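Local coordinates for protein aspartate aminotransferase (PDB 3MEB) that probably catalyses the reversible transfer of an amino group from L-aspartate to 2-oxoglutarate, using pyridoxal 5'-phosphate as cofactor, at residues A309-S312 / G313-Q317. Numbering follows the deposited sequence.
Sequences AMVS and GMTLQ
M314 folds back along the preceding turn of helix 300-319 and brings its terminal methyl against V311, with CE 3.7 Å from V311 CA and 4.2 Å from V311 CG2. A bend about the last torsion (chi3 -90°) turns CE toward the backbone there. This is the tightly packed side: M310 and M314 press on strands 120-125 and 287-292 and on F138 of helix 127-142. M314 N also makes the regular helical bond to M310 O, 3.0 Å. At the next residue, T315 CG2 lies 4.0 Å from V311 CG1, while T315 OG1 sits between its own backbone N and carbonyl carbon (chi1 61°), close to two carbonyl oxygens. The single proton of T315 OG1 can go to V311 O (3.2 Å) or S312 O (3.1 Å). Contact is looser at L316, which is exposed and touches the preceding turn merely through CB, 3.5 Å from S312 O. S312, covered by P29 of the second subunit, is firmly bonded: its OG donates to A309 O at 2.7 Å, a carbonyl that also takes the amide of G313. The same S312 OG accepts from the backbone N of S31 of the second subunit. The serine hydroxyl thus spends its proton within its own helix and accepts one from the partner subunit, joining the helix to the dimer interface.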
loop_
_atom_site.group_PDB
_atom_site.type_symbol
_atom_site.label_atom_id
_atom_site.label_comp_id
_atom_site.label_asym_id
_atom_site.label_seq_id
_atom_site.Cartn_x
_atom_site.Cartn_y
_atom_site.Cartn_z
ATOM N N ALA A 309 19.489 8.281 -6.913
ATOM C CA ALA A 309 19.152 9.260 -5.892
ATOM C C ALA A 309 17.640 9.486 -5.885
ATOM O O ALA A 309 16.990 9.587 -4.819
ATOM C CB ALA A 309 19.894 10.597 -6.146
ATOM N N MET A 310 17.072 9.598 -7.085
ATOM C CA MET A 310 15.625 9.742 -7.194
ATOM C C MET A 310 14.896 8.509 -6.659
ATOM O O MET A 310 13.904 8.649 -5.887
ATOM C CB MET A 310 15.244 10.098 -8.629
ATOM C CG MET A 310 15.683 11.513 -9.021
ATOM S SD MET A 310 14.980 12.082 -10.567
ATOM C CE MET A 310 15.519 10.779 -11.661
ATOM N N VAL A 311 15.401 7.312 -6.976
ATOM C CA VAL A 311 14.838 6.101 -6.395
ATOM C C VAL A 311 14.929 6.167 -4.863
ATOM O O VAL A 311 13.963 5.837 -4.158
ATOM C CB VAL A 311 15.487 4.796 -6.927
ATOM C CG1 VAL A 311 14.911 3.557 -6.173
ATOM C CG2 VAL A 311 15.262 4.659 -8.425
ATOM N N SER A 312 16.076 6.590 -4.343
ATOM C CA SER A 312 16.271 6.724 -2.889
ATOM C C SER A 312 15.202 7.644 -2.236
ATOM O O SER A 312 14.682 7.355 -1.141
ATOM C CB SER A 312 17.715 7.158 -2.591
ATOM O OG SER A 312 17.888 8.558 -2.498
ATOM N N GLY A 313 14.809 8.710 -2.928
ATOM C CA GLY A 313 13.756 9.591 -2.393
ATOM C C GLY A 313 12.395 8.908 -2.429
ATOM O O GLY A 313 11.632 8.942 -1.441
ATOM N N MET A 314 12.059 8.292 -3.561
ATOM C CA MET A 314 10.761 7.553 -3.625
ATOM C C MET A 314 10.654 6.522 -2.493
ATOM O O MET A 314 9.605 6.392 -1.840
ATOM C CB MET A 314 10.578 6.865 -4.988
ATOM C CG MET A 314 10.416 7.859 -6.121
ATOM S SD MET A 314 10.147 7.144 -7.748
ATOM C CE MET A 314 11.788 6.970 -8.357
ATOM N N THR A 315 11.737 5.788 -2.256
ATOM C CA THR A 315 11.698 4.700 -1.256
ATOM C C THR A 315 11.640 5.255 0.160
ATOM O O THR A 315 11.067 4.632 1.073
ATOM C CB THR A 315 12.838 3.686 -1.436
ATOM O OG1 THR A 315 14.110 4.323 -1.288
ATOM C CG2 THR A 315 12.716 2.968 -2.841
ATOM N N LEU A 316 12.189 6.443 0.358
ATOM C CA LEU A 316 12.074 7.093 1.652
ATOM C C LEU A 316 10.598 7.499 1.863
ATOM O O LEU A 316 10.036 7.274 2.918
ATOM C CB LEU A 316 12.989 8.302 1.737
ATOM C CG LEU A 316 12.849 9.135 2.988
ATOM C CD1 LEU A 316 12.981 8.331 4.297
ATOM C CD2 LEU A 316 13.839 10.299 2.859
ATOM N N GLN A 317 9.964 8.046 0.814
ATOM C CA GLN A 317 8.534 8.379 0.898
ATOM C C GLN A 317 7.714 7.173 1.277
ATOM O O GLN A 317 6.882 7.215 2.212
ATOM C CB GLN A 317 8.033 8.942 -0.434
ATOM C CG GLN A 317 8.580 10.353 -0.777
ATOM C CD GLN A 317 8.313 10.654 -2.205
ATOM O OE1 GLN A 317 9.245 10.873 -3.012
ATOM N NE2 GLN A 317 7.040 10.592 -2.576
#